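Local coordinates for hydrogenase 3 maturation protease (Escherichia coli, PDB 2E85), which cleaves a 32-residue peptide from the C terminus of the precursor of HycE, the large subunit of hydrogenase 3, during its maturation, at residues V4-L9 with G35-I40; P23-K28 with D133-V138; S44-D49 with M89-N94; V64-M69 with I116-V121; E110-G115 with E146-F151. The protein carries 1 engineered substitution. All coordinates share one frame; numbering follows the deposited sequence.

Contact 1 (V4-L9 with G35-I40); sequences VTDVLL and GNWVVI. Engineered in segment 4-9: V4 (natural residue Met).
The indole of W37 lays one face against D6, whose CB stands over the six-membered ring, 3.8 Å from its centroid and 26° off the normal, the geometry of a CH-pi contact. With CG anti to the carbonyl carbon (chi1 -57°), the ring turns back onto segment 4-9, and CZ3 comes within 3.4 Å of V7 O near the ring plane. NE1 is bonded to L142 O, while the D6 carboxylate pairs with R60. Trimming W37 to an alanine would probably strip D6 CB and L8 CB of their cover and leave L142 O without this donor. Two waters bridge the start of the pairing: one joins T5 N, D6 O and N36 O, the other joins D6 OD2 and N36 N. Three backbone bonds follow, V38 N to D6 O, L8 N to V38 O and I40 N to L8 O, the last at 2.7 Å. L8 CD2 lies alongside V39 CG2 (3.9 Å) on the face covered by helix 21-31; V7 and I40 turn to helix 50-56. Strands 6-9 and 38-40 run parallel within 21°, and with helix 21-31 between them in sequence they form a beta-alpha-beta crossover.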
# COMPACT_ATOMS: atom_id res chain seq x y z
N VAL B 4 -10.43 7.21 -21.99
CA VAL B 4 -9.97 5.96 -21.35
C VAL B 4 -11.13 5.23 -20.72
O VAL B 4 -12.04 5.85 -20.15
CB VAL B 4 -8.82 6.22 -20.31
CG1 VAL B 4 -8.47 4.94 -19.50
CG2 VAL B 4 -7.58 6.75 -21.01
N THR B 5 -11.11 3.90 -20.85
CA THR B 5 -12.09 3.04 -20.21
C THR B 5 -11.35 1.93 -19.45
O THR B 5 -11.40 1.88 -18.22
CB THR B 5 -13.08 2.44 -21.23
OG1 THR B 5 -12.36 1.87 -22.35
CG2 THR B 5 -13.99 3.53 -21.76
N ASP B 6 -10.67 1.07 -20.19
CA ASP B 6 -10.02 -0.09 -19.63
C ASP B 6 -8.56 0.18 -19.34
O ASP B 6 -7.87 0.78 -20.16
CB ASP B 6 -10.16 -1.23 -20.62
CG ASP B 6 -11.58 -1.67 -20.81
OD1 ASP B 6 -12.36 -1.55 -19.86
OD2 ASP B 6 -11.91 -2.16 -21.91
N VAL B 7 -8.07 -0.31 -18.21
CA VAL B 7 -6.63 -0.23 -17.89
C VAL B 7 -6.16 -1.62 -17.50
O VAL B 7 -6.87 -2.32 -16.80
CB VAL B 7 -6.37 0.79 -16.75
CG1 VAL B 7 -4.90 0.80 -16.35
CG2 VAL B 7 -6.80 2.21 -17.21
N LEU B 8 -4.96 -1.97 -17.97
CA LEU B 8 -4.35 -3.27 -17.69
C LEU B 8 -3.05 -3.00 -16.96
O LEU B 8 -2.14 -2.35 -17.50
CB LEU B 8 -4.10 -4.02 -19.00
CG LEU B 8 -3.20 -5.27 -18.95
CD1 LEU B 8 -3.74 -6.29 -17.96
CD2 LEU B 8 -2.94 -5.87 -20.33
N LEU B 9 -2.96 -3.48 -15.72
CA LEU B 9 -1.72 -3.30 -14.92
C LEU B 9 -1.00 -4.63 -14.95
O LEU B 9 -1.54 -5.64 -14.51
CB LEU B 9 -2.03 -2.90 -13.47
CG LEU B 9 -0.80 -2.89 -12.53
CD1 LEU B 9 0.23 -1.80 -12.95
CD2 LEU B 9 -1.16 -2.72 -11.08
N GLY B 35 -7.73 -4.83 -27.90
CA GLY B 35 -8.81 -4.18 -27.15
C GLY B 35 -8.55 -2.70 -26.93
O GLY B 35 -7.81 -2.06 -27.70
N ASN B 36 -9.19 -2.15 -25.89
CA ASN B 36 -9.08 -0.71 -25.62
C ASN B 36 -8.17 -0.43 -24.43
O ASN B 36 -8.13 0.68 -23.93
CB ASN B 36 -10.48 -0.10 -25.39
CG ASN B 36 -11.37 -0.20 -26.62
OD1 ASN B 36 -12.54 -0.63 -26.53
ND2 ASN B 36 -10.84 0.17 -27.76
N TRP B 37 -7.41 -1.43 -24.01
CA TRP B 37 -6.65 -1.33 -22.76
C TRP B 37 -5.50 -0.32 -22.85
O TRP B 37 -4.72 -0.35 -23.81
CB TRP B 37 -6.06 -2.70 -22.39
CG TRP B 37 -7.13 -3.80 -22.26
CD1 TRP B 37 -7.56 -4.65 -23.25
CD2 TRP B 37 -7.89 -4.13 -21.09
NE1 TRP B 37 -8.55 -5.47 -22.77
CE2 TRP B 37 -8.77 -5.18 -21.45
CE3 TRP B 37 -7.92 -3.63 -19.77
CZ2 TRP B 37 -9.67 -5.77 -20.52
CZ3 TRP B 37 -8.82 -4.20 -18.86
CH2 TRP B 37 -9.67 -5.26 -19.24
N VAL B 38 -5.41 0.54 -21.84
CA VAL B 38 -4.18 1.26 -21.55
C VAL B 38 -3.33 0.34 -20.67
O VAL B 38 -3.76 -0.05 -19.60
CB VAL B 38 -4.44 2.63 -20.85
CG1 VAL B 38 -3.12 3.33 -20.55
CG2 VAL B 38 -5.28 3.50 -21.71
N VAL B 39 -2.12 0.02 -21.13
CA VAL B 39 -1.34 -1.04 -20.48
C VAL B 39 -0.20 -0.42 -19.68
O VAL B 39 0.68 0.26 -20.25
CB VAL B 39 -0.81 -2.06 -21.51
CG1 VAL B 39 0.03 -3.15 -20.80
CG2 VAL B 39 -1.98 -2.67 -22.30
N ILE B 40 -0.20 -0.64 -18.38
CA ILE B 40 0.87 -0.14 -17.50
C ILE B 40 1.86 -1.29 -17.24
O ILE B 40 1.48 -2.32 -16.74
CB ILE B 40 0.31 0.38 -16.17
CG1 ILE B 40 -0.52 1.65 -16.42
CG2 ILE B 40 1.44 0.72 -15.20
CD1 ILE B 40 -1.84 1.43 -17.14
O HOH W 1 -8.94 2.59 -22.28
O HOH W 2 -10.69 -3.44 -23.98

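Contact 2 (P23-K28 with D133-V138); sequences PLLAEK and DAVETV
K28 and E136 cross at about a right angle and close a salt bridge, NZ lying 2.8 Å from OE1 and nearly in line with its C-O bond. Both chains bend to make it. The CB of E136 leaves its helix on the side away from K28, and the turn at chi2 (64°) brings the carboxylate back; the lysine is extended as far as CE and folds only at chi4 (-76°). The other carboxylate oxygen, E136 OE2, accepts from Q140 NE2 one turn further along the same helix, so each oxygen has its own donor and the group is held against rotation. Helices 21-31 and 129-141 lie on one face of the central sheet of this alpha/beta fold, L25 resting on L8 and V138 on L114; their local axes pass 9.7 Å apart at -49°. V135 points into helix 21-31, and its CG1 meets L24 CD2 at 3.8 Å, K28 CE at 3.8 Å and the backbone N of L25 at 3.7 Å. L25 CD2 reaches V138 CG1 at 4.0 Å, the two side chains roughly perpendicular. Within helix 129-141, D133 O takes two donors from opposite faces of its plane, T137 N and T137 OG1, the hydroxyl at 2.9 Å. D133 OD1 is in turn satisfied by Q129 NE2.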
# COMPACT_ATOMS: atom_id res chain seq x y z
N PRO B 23 5.39 -8.52 -17.31
CA PRO B 23 6.18 -7.81 -18.33
C PRO B 23 6.08 -8.40 -19.73
O PRO B 23 6.00 -7.65 -20.70
CB PRO B 23 7.61 -7.89 -17.78
CG PRO B 23 7.41 -7.99 -16.28
CD PRO B 23 6.14 -8.72 -16.05
N LEU B 24 5.99 -9.73 -19.85
CA LEU B 24 5.82 -10.34 -21.17
C LEU B 24 4.49 -9.91 -21.82
O LEU B 24 4.44 -9.56 -23.01
CB LEU B 24 5.96 -11.89 -21.15
CG LEU B 24 5.79 -12.52 -22.53
CD1 LEU B 24 6.91 -12.07 -23.51
CD2 LEU B 24 5.72 -14.05 -22.44
N LEU B 25 3.41 -9.95 -21.05
CA LEU B 25 2.13 -9.47 -21.54
C LEU B 25 2.20 -8.02 -22.03
O LEU B 25 1.65 -7.70 -23.11
CB LEU B 25 1.02 -9.61 -20.49
CG LEU B 25 -0.39 -9.28 -21.00
CD1 LEU B 25 -0.70 -10.12 -22.26
CD2 LEU B 25 -1.44 -9.50 -19.94
N ALA B 26 2.84 -7.17 -21.24
CA ALA B 26 3.03 -5.76 -21.60
C ALA B 26 3.82 -5.65 -22.92
O ALA B 26 3.48 -4.84 -23.77
CB ALA B 26 3.72 -5.02 -20.46
N GLU B 27 4.84 -6.47 -23.09
CA GLU B 27 5.60 -6.49 -24.34
C GLU B 27 4.74 -6.85 -25.56
O GLU B 27 4.85 -6.21 -26.63
CB GLU B 27 6.79 -7.44 -24.24
CG GLU B 27 7.59 -7.44 -25.52
CD GLU B 27 9.00 -7.93 -25.37
OE1 GLU B 27 9.65 -8.17 -26.42
OE2 GLU B 27 9.47 -8.08 -24.22
N LYS B 28 3.91 -7.88 -25.40
CA LYS B 28 3.02 -8.33 -26.47
C LYS B 28 2.04 -7.24 -26.86
O LYS B 28 1.83 -6.99 -28.03
CB LYS B 28 2.25 -9.58 -26.05
CG LYS B 28 3.12 -10.82 -25.96
CD LYS B 28 2.23 -12.00 -25.55
CE LYS B 28 2.98 -13.30 -25.52
NZ LYS B 28 3.24 -13.85 -26.86
N ASP B 133 2.84 -19.82 -22.86
CA ASP B 133 1.50 -20.20 -23.36
C ASP B 133 0.36 -19.48 -22.60
O ASP B 133 -0.63 -19.04 -23.22
CB ASP B 133 1.29 -21.72 -23.26
CG ASP B 133 2.21 -22.52 -24.19
OD1 ASP B 133 2.82 -21.96 -25.12
OD2 ASP B 133 2.31 -23.74 -23.97
N ALA B 134 0.47 -19.38 -21.27
CA ALA B 134 -0.58 -18.74 -20.46
C ALA B 134 -0.63 -17.27 -20.83
O ALA B 134 -1.72 -16.69 -20.91
CB ALA B 134 -0.26 -18.90 -18.93
N VAL B 135 0.54 -16.67 -21.02
CA VAL B 135 0.59 -15.23 -21.37
C VAL B 135 -0.07 -14.98 -22.73
O VAL B 135 -0.89 -14.08 -22.87
CB VAL B 135 2.05 -14.65 -21.28
CG1 VAL B 135 2.04 -13.25 -21.87
CG2 VAL B 135 2.49 -14.64 -19.80
N GLU B 136 0.23 -15.84 -23.69
CA GLU B 136 -0.52 -15.82 -24.96
C GLU B 136 -2.03 -16.00 -24.79
O GLU B 136 -2.82 -15.31 -25.45
CB GLU B 136 0.08 -16.87 -25.90
CG GLU B 136 -0.45 -16.83 -27.34
CD GLU B 136 -0.14 -15.55 -28.12
OE1 GLU B 136 0.80 -14.77 -27.80
OE2 GLU B 136 -0.84 -15.33 -29.13
N THR B 137 -2.45 -16.93 -23.92
CA THR B 137 -3.87 -17.16 -23.70
C THR B 137 -4.57 -15.89 -23.20
O THR B 137 -5.62 -15.51 -23.72
CB THR B 137 -4.11 -18.37 -22.74
OG1 THR B 137 -3.53 -19.54 -23.33
CG2 THR B 137 -5.59 -18.61 -22.54
N VAL B 138 -3.98 -15.23 -22.23
CA VAL B 138 -4.56 -14.03 -21.65
C VAL B 138 -4.57 -12.92 -22.72
O VAL B 138 -5.55 -12.22 -22.88
CB VAL B 138 -3.80 -13.61 -20.35
CG1 VAL B 138 -4.33 -12.30 -19.84
CG2 VAL B 138 -3.98 -14.68 -19.25

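Contact 3 (S44-D49 with M89-N94); sequences SAPEND and MMTTHN. With CA (calcium ion), chain E.
The carboxylate of E47 is buried against T91 with one of its two oxygens bonded: OE2 accepts from T91 OG1 at 2.6 Å, on the syn side and 22° out of the carboxylate plane, whereas OE1 has no partner in the model. T91 OG1 also accepts from H93 N at 3.2 Å, which makes an ST turn at the head of the type I beta turn T91-N94, and from M95 N. Were T91 a valine, E47 OE2 would probably lose its donor and the amides of H93 and M95 their side-chain acceptor. The glutamate CD lies at the edge of the H93 ring, the two planes 66° apart. T92 CG2 covers the centre of one ring face, and H93 also stacks with H93 of the second subunit. H93 probably binds nickel, as in related proteases; the calcium held by A45 O at 2.3 Å is a separate site, although A45 CB touches H93 NE2 at 3.5 Å. A water ties the loops by donating to S44 O and accepting from T92 N. N48 OD1, G42 O and two waters share the calcium, and D49 grips it with both carboxylate oxygens, OD1 at 2.6 Å and OD2 at 2.5 Å.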
# COMPACT_ATOMS: atom_id res chain seq x y z
N SER B 44 7.98 -4.62 -10.55
CA SER B 44 8.01 -5.42 -9.33
C SER B 44 6.93 -5.11 -8.31
O SER B 44 6.48 -6.02 -7.61
CB SER B 44 9.38 -5.28 -8.67
OG SER B 44 10.37 -5.80 -9.52
N ALA B 45 6.58 -3.83 -8.18
CA ALA B 45 5.68 -3.37 -7.11
C ALA B 45 4.54 -2.60 -7.73
O ALA B 45 4.78 -1.70 -8.52
CB ALA B 45 6.43 -2.43 -6.18
N PRO B 46 3.29 -2.95 -7.36
CA PRO B 46 2.14 -2.14 -7.81
C PRO B 46 1.96 -0.80 -7.06
O PRO B 46 1.27 0.10 -7.58
CB PRO B 46 0.95 -3.07 -7.54
CG PRO B 46 1.40 -3.88 -6.35
CD PRO B 46 2.87 -4.15 -6.61
N GLU B 47 2.55 -0.66 -5.87
CA GLU B 47 2.35 0.55 -5.04
C GLU B 47 2.55 1.86 -5.78
O GLU B 47 1.74 2.78 -5.65
CB GLU B 47 3.20 0.56 -3.77
CG GLU B 47 2.70 -0.38 -2.73
CD GLU B 47 3.37 -1.73 -2.81
OE1 GLU B 47 3.64 -2.24 -3.95
OE2 GLU B 47 3.59 -2.29 -1.71
N ASN B 48 3.63 1.94 -6.56
CA ASN B 48 3.97 3.19 -7.23
C ASN B 48 3.25 3.37 -8.58
O ASN B 48 3.53 4.32 -9.32
CB ASN B 48 5.50 3.29 -7.39
CG ASN B 48 6.05 2.33 -8.41
OD1 ASN B 48 5.49 1.27 -8.65
ND2 ASN B 48 7.17 2.70 -9.04
N ASP B 49 2.29 2.49 -8.87
CA ASP B 49 1.53 2.56 -10.12
C ASP B 49 0.13 3.10 -9.84
O ASP B 49 -0.64 3.41 -10.76
CB ASP B 49 1.43 1.18 -10.80
CG ASP B 49 2.82 0.52 -11.00
OD1 ASP B 49 3.76 1.20 -11.47
OD2 ASP B 49 2.97 -0.68 -10.66
N MET B 89 -1.92 -12.53 0.65
CA MET B 89 -1.07 -12.18 -0.50
C MET B 89 -0.42 -10.81 -0.23
O MET B 89 -1.11 -9.86 0.16
CB MET B 89 -1.88 -12.13 -1.80
CG MET B 89 -2.41 -13.48 -2.26
SD MET B 89 -3.21 -13.48 -3.90
CE MET B 89 -2.23 -12.37 -4.74
N MET B 90 0.90 -10.75 -0.42
CA MET B 90 1.69 -9.53 -0.16
C MET B 90 2.37 -8.96 -1.40
O MET B 90 2.72 -9.67 -2.34
CB MET B 90 2.77 -9.82 0.91
CG MET B 90 2.30 -10.49 2.19
SD MET B 90 1.38 -9.34 3.25
CE MET B 90 -0.21 -10.04 3.28
N THR B 91 2.56 -7.65 -1.42
CA THR B 91 3.43 -7.06 -2.43
C THR B 91 4.88 -7.31 -2.02
O THR B 91 5.14 -7.81 -0.93
CB THR B 91 3.21 -5.53 -2.56
OG1 THR B 91 3.69 -4.86 -1.39
CG2 THR B 91 1.71 -5.20 -2.73
N THR B 92 5.81 -6.93 -2.90
CA THR B 92 7.24 -7.06 -2.62
C THR B 92 7.65 -6.23 -1.38
O THR B 92 8.71 -6.48 -0.78
CB THR B 92 8.11 -6.71 -3.85
OG1 THR B 92 9.49 -7.03 -3.57
CG2 THR B 92 8.00 -5.23 -4.19
N HIS B 93 6.80 -5.29 -0.98
CA HIS B 93 7.11 -4.40 0.16
C HIS B 93 6.39 -4.85 1.42
O HIS B 93 6.34 -4.13 2.43
CB HIS B 93 6.75 -2.94 -0.17
CG HIS B 93 7.50 -2.41 -1.35
ND1 HIS B 93 8.88 -2.38 -1.39
CD2 HIS B 93 7.08 -1.89 -2.53
CE1 HIS B 93 9.28 -1.88 -2.55
NE2 HIS B 93 8.20 -1.57 -3.26
N ASN B 94 5.82 -6.06 1.34
CA ASN B 94 5.01 -6.62 2.41
C ASN B 94 3.77 -5.80 2.78
O ASN B 94 3.32 -5.83 3.92
CB ASN B 94 5.83 -6.99 3.64
CG ASN B 94 6.58 -8.31 3.46
OD1 ASN B 94 7.72 -8.46 3.85
ND2 ASN B 94 5.91 -9.28 2.86
CA CA E . 5.45 -0.35 -10.20
O HOH W 3 4.74 -6.71 -5.55
O HOH W 4 7.63 -1.20 -9.42
O HOH W 5 7.01 0.99 -11.61

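Contact 4 (V64-M69 with I116-V121); sequences VDATDM and IQPDIV. With CA (calcium ion), chain F.
D65 and I116 open the backbone pairing, I116 N donating to D65 O at 3.1 Å; T67 N then returns a bond to I116 O at 2.9 Å. These two bonds flank A66 and define a parallel bridge between A66 and I116, at the C-terminal ends of two neighbouring strands. D65 O takes a second donor, T67 OG1, from the opposite face of its plane.

Amide bonds carry the contact onward. Q117 bends at chi2 (75°), and its NE2 gives one hydrogen to D68 OD1 at 2.9 Å and the other to P118 O, both acceptors close to the amide plane. The D68 carboxylate stands nearly perpendicular to that plane, 86° away. Q117 OE1 accepts from M69 N at 2.9 Å and also from L71 N, so both ends of the amide are gripped and its flip is fixed.

Van der Waals contacts are fewer. V64 CG1 meets I116 CD1 at 3.9 Å in an apolar pair. Against polar backbone, P118 CD rests 3.3 Å from T67 O, and the M69 methyl folds back over the peptide linking I116 to Q117.

Metal bonds come from D65 OD1 (2.3 Å) and A66 O (2.6 Å), with D19 and three waters completing the calcium shell. D65 and D19 probably bind nickel in the working enzyme, as in relatives. Because the CB of D65 points away from segment 116-121, the chemistry is consistent with a strand end whose backbone is fixed by pairing with I116 while it offers a carboxylate and a carbonyl to a metal.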
# COMPACT_ATOMS: atom_id res chain seq x y z
N VAL B 64 -2.69 -8.34 -13.96
CA VAL B 64 -2.16 -9.65 -14.32
C VAL B 64 -0.79 -9.82 -13.65
O VAL B 64 0.09 -8.97 -13.81
CB VAL B 64 -1.98 -9.79 -15.85
CG1 VAL B 64 -1.14 -11.05 -16.21
CG2 VAL B 64 -3.37 -9.73 -16.59
N ASP B 65 -0.63 -10.93 -12.93
CA ASP B 65 0.58 -11.15 -12.15
C ASP B 65 0.84 -12.64 -12.04
O ASP B 65 -0.09 -13.40 -11.81
CB ASP B 65 0.38 -10.56 -10.74
CG ASP B 65 1.68 -10.52 -9.91
OD1 ASP B 65 2.76 -10.81 -10.43
OD2 ASP B 65 1.61 -10.14 -8.72
N ALA B 66 2.09 -13.06 -12.18
CA ALA B 66 2.47 -14.41 -11.85
C ALA B 66 2.33 -14.54 -10.32
O ALA B 66 2.87 -13.71 -9.57
CB ALA B 66 3.93 -14.65 -12.27
N THR B 67 1.65 -15.59 -9.86
CA THR B 67 1.26 -15.71 -8.46
C THR B 67 1.25 -17.20 -8.11
O THR B 67 0.62 -17.96 -8.81
CB THR B 67 -0.21 -15.20 -8.30
OG1 THR B 67 -0.30 -13.81 -8.66
CG2 THR B 67 -0.74 -15.40 -6.91
N ASP B 68 1.91 -17.60 -7.02
CA ASP B 68 1.84 -19.02 -6.63
C ASP B 68 0.46 -19.27 -6.01
O ASP B 68 0.07 -18.61 -5.03
CB ASP B 68 2.98 -19.42 -5.67
CG ASP B 68 2.92 -20.91 -5.26
OD1 ASP B 68 2.43 -21.75 -6.03
OD2 ASP B 68 3.40 -21.23 -4.14
N MET B 69 -0.27 -20.21 -6.61
CA MET B 69 -1.64 -20.54 -6.21
C MET B 69 -1.74 -22.02 -5.88
O MET B 69 -2.85 -22.53 -5.61
CB MET B 69 -2.64 -20.17 -7.32
CG MET B 69 -2.76 -18.63 -7.68
SD MET B 69 -3.74 -18.26 -9.17
CE MET B 69 -2.64 -18.94 -10.46
N ILE B 116 -1.38 -16.04 -12.78
CA ILE B 116 -0.84 -17.09 -13.63
C ILE B 116 0.15 -17.84 -12.76
O ILE B 116 1.07 -17.20 -12.17
CB ILE B 116 -0.03 -16.52 -14.81
CG1 ILE B 116 -0.93 -15.72 -15.74
CG2 ILE B 116 0.72 -17.64 -15.56
CD1 ILE B 116 -0.19 -14.82 -16.73
N GLN B 117 0.02 -19.16 -12.72
CA GLN B 117 0.92 -19.99 -11.91
C GLN B 117 2.32 -20.09 -12.50
O GLN B 117 2.49 -20.63 -13.58
CB GLN B 117 0.36 -21.39 -11.76
CG GLN B 117 1.29 -22.31 -10.97
CD GLN B 117 1.27 -22.02 -9.53
OE1 GLN B 117 0.19 -21.93 -8.94
NE2 GLN B 117 2.44 -21.89 -8.93
N PRO B 118 3.33 -19.59 -11.76
CA PRO B 118 4.70 -19.83 -12.21
C PRO B 118 5.20 -21.21 -11.84
O PRO B 118 4.63 -21.90 -10.95
CB PRO B 118 5.52 -18.79 -11.45
CG PRO B 118 4.82 -18.64 -10.17
CD PRO B 118 3.31 -18.72 -10.56
N ASP B 119 6.26 -21.60 -12.51
CA ASP B 119 6.99 -22.79 -12.14
C ASP B 119 8.27 -22.43 -11.46
O ASP B 119 8.49 -22.79 -10.30
CB ASP B 119 7.30 -23.67 -13.34
CG ASP B 119 7.73 -25.09 -12.91
OD1 ASP B 119 7.72 -25.30 -11.67
OD2 ASP B 119 8.09 -25.92 -13.79
N ILE B 120 9.14 -21.75 -12.20
CA ILE B 120 10.45 -21.40 -11.65
C ILE B 120 10.54 -19.89 -11.51
O ILE B 120 10.24 -19.12 -12.44
CB ILE B 120 11.64 -21.99 -12.48
CG1 ILE B 120 11.70 -21.36 -13.89
CG2 ILE B 120 11.60 -23.57 -12.46
CD1 ILE B 120 12.35 -20.02 -14.00
N VAL B 121 11.01 -19.45 -10.35
CA VAL B 121 11.17 -18.02 -10.06
C VAL B 121 12.50 -17.85 -9.40
O VAL B 121 12.73 -18.35 -8.31
CB VAL B 121 10.04 -17.48 -9.14
CG1 VAL B 121 10.30 -16.00 -8.75
CG2 VAL B 121 8.64 -17.65 -9.80
CA CA F . 4.59 -11.75 -9.37
O HOH W 6 3.50 -11.31 -7.27
O HOH W 7 4.79 -9.61 -8.22
O HOH W 8 5.55 -12.92 -7.71

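Contact 5 (E110-G115 with E146-F151); sequences EVIFLG and EGNGGF
G147 O accepts a hydrogen bond from W145 NE1 and is met from strand 111-116 by the methyl CD1 of I112 at 3.3 Å. G147 sits in a type II' turn from E146 to G149, which overlaps a type I' turn from N148 to F151, and together the turns lay the chain over strand 111-116 of the central sheet. Each turn is closed by its own backbone bond, G149 N to E146 O at 2.9 Å and F151 N to N148 O at 3.1 Å. Three glycines take the positive phi angles these turns need, with G147 at 60°. Between the segments themselves the contact is van der Waals in character. I112 spreads its two branches: CG1, anti to the carbonyl carbon (chi1 -56°), carries CD1 to the G147 carbonyl, while CG2 faces N148 OD1 at 3.7 Å. W145 also packs against I112 and L114, and F151 packs on I76 and I78 of strand 76-78. R141 holds the loop from helix 129-141, its NH1 bonded to G149 O and its guanidinium in a cation-pi contact with the F151 ring. L114 CD1 meets that ring obliquely, 3.9 Å from CD2 and 4.0 Å from CE2.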
# COMPACT_ATOMS: atom_id res chain seq x y z
N GLU B 110 -15.01 -1.81 -11.58
CA GLU B 110 -14.70 -3.20 -11.88
C GLU B 110 -13.18 -3.39 -11.84
O GLU B 110 -12.46 -2.81 -12.65
CB GLU B 110 -15.25 -3.64 -13.21
CG GLU B 110 -15.05 -5.12 -13.47
CD GLU B 110 -15.91 -5.64 -14.61
OE1 GLU B 110 -16.31 -4.81 -15.45
OE2 GLU B 110 -16.17 -6.86 -14.65
N VAL B 111 -12.74 -4.21 -10.89
CA VAL B 111 -11.33 -4.59 -10.72
C VAL B 111 -11.23 -6.11 -10.76
O VAL B 111 -11.94 -6.82 -10.04
CB VAL B 111 -10.76 -4.02 -9.40
CG1 VAL B 111 -9.29 -4.42 -9.21
CG2 VAL B 111 -10.93 -2.52 -9.38
N ILE B 112 -10.36 -6.62 -11.64
CA ILE B 112 -10.23 -8.06 -11.84
C ILE B 112 -8.78 -8.39 -11.57
O ILE B 112 -7.92 -7.77 -12.18
CB ILE B 112 -10.58 -8.42 -13.33
CG1 ILE B 112 -11.98 -7.92 -13.69
CG2 ILE B 112 -10.54 -9.94 -13.63
CD1 ILE B 112 -12.25 -7.78 -15.19
N PHE B 113 -8.51 -9.35 -10.69
CA PHE B 113 -7.13 -9.77 -10.44
C PHE B 113 -6.95 -11.14 -11.04
O PHE B 113 -7.59 -12.10 -10.58
CB PHE B 113 -6.83 -9.88 -8.94
CG PHE B 113 -5.40 -10.20 -8.67
CD1 PHE B 113 -4.47 -9.18 -8.56
CD2 PHE B 113 -4.96 -11.55 -8.66
CE1 PHE B 113 -3.14 -9.47 -8.38
CE2 PHE B 113 -3.61 -11.84 -8.47
CZ PHE B 113 -2.71 -10.80 -8.33
N LEU B 114 -6.05 -11.24 -12.01
CA LEU B 114 -5.74 -12.48 -12.70
C LEU B 114 -4.33 -13.01 -12.38
O LEU B 114 -3.32 -12.33 -12.60
CB LEU B 114 -5.88 -12.28 -14.20
CG LEU B 114 -5.70 -13.50 -15.11
CD1 LEU B 114 -6.43 -13.29 -16.42
CD2 LEU B 114 -4.23 -13.84 -15.39
N GLY B 115 -4.27 -14.23 -11.86
CA GLY B 115 -3.02 -14.87 -11.49
C GLY B 115 -2.67 -15.91 -12.53
O GLY B 115 -3.54 -16.59 -13.10
N GLU B 146 -14.94 -9.68 -21.62
CA GLU B 146 -16.19 -9.43 -20.91
C GLU B 146 -16.15 -10.26 -19.66
O GLU B 146 -15.64 -11.39 -19.68
CB GLU B 146 -17.41 -9.81 -21.76
CG GLU B 146 -17.53 -9.07 -23.12
CD GLU B 146 -17.90 -7.58 -23.00
OE1 GLU B 146 -17.55 -6.92 -21.99
OE2 GLU B 146 -18.55 -7.07 -23.94
N GLY B 147 -16.68 -9.70 -18.58
CA GLY B 147 -16.69 -10.39 -17.29
C GLY B 147 -15.31 -10.72 -16.78
O GLY B 147 -14.47 -9.83 -16.61
N ASN B 148 -15.07 -12.01 -16.53
CA ASN B 148 -13.77 -12.53 -16.14
C ASN B 148 -12.97 -13.15 -17.27
O ASN B 148 -12.08 -13.99 -17.04
CB ASN B 148 -13.92 -13.51 -14.99
CG ASN B 148 -14.07 -12.80 -13.67
OD1 ASN B 148 -13.88 -11.58 -13.58
ND2 ASN B 148 -14.41 -13.54 -12.63
N GLY B 149 -13.33 -12.75 -18.50
CA GLY B 149 -12.65 -13.17 -19.71
C GLY B 149 -12.74 -14.66 -19.98
O GLY B 149 -11.97 -15.18 -20.78
N GLY B 150 -13.69 -15.33 -19.32
CA GLY B 150 -13.89 -16.77 -19.45
C GLY B 150 -12.98 -17.62 -18.58
O GLY B 150 -12.95 -18.84 -18.71
N PHE B 151 -12.21 -16.98 -17.70
CA PHE B 151 -11.34 -17.72 -16.79
C PHE B 151 -12.04 -18.15 -15.51
O PHE B 151 -12.99 -17.49 -15.03
CB PHE B 151 -10.08 -16.90 -16.48
CG PHE B 151 -9.23 -16.64 -17.68
CD1 PHE B 151 -8.53 -17.67 -18.30
CD2 PHE B 151 -9.20 -15.36 -18.25
CE1 PHE B 151 -7.73 -17.42 -19.44
CE2 PHE B 151 -8.42 -15.09 -19.37
CZ PHE B 151 -7.69 -16.12 -19.98

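How the contacts relate
From the N terminus, contact 1 closes first, pairing strands 6-11 and 38-43, joined in sequence by helix 21-31. Contact 2 starts within that span, crosses contact 1 and brings helix 129-141 beside helix 21-31. Contacts 3 and 4 lie between the segments of contact 2 and cross each other: 44-49, the loop after strand 38-43, meets 89-94, the loop before helix 97-108, while 64-69 pairs with 116-121. Contact 5 crosses contacts 2 and 4 and brings the chain after helix 129-141 onto strand 111-116. Strands 6-11, 60-66 and 111-116 join contacts 1, 4 and 5 through one sheet, where L9 O meets V64 N and L114 O meets D65 N, each at 3.0 Å.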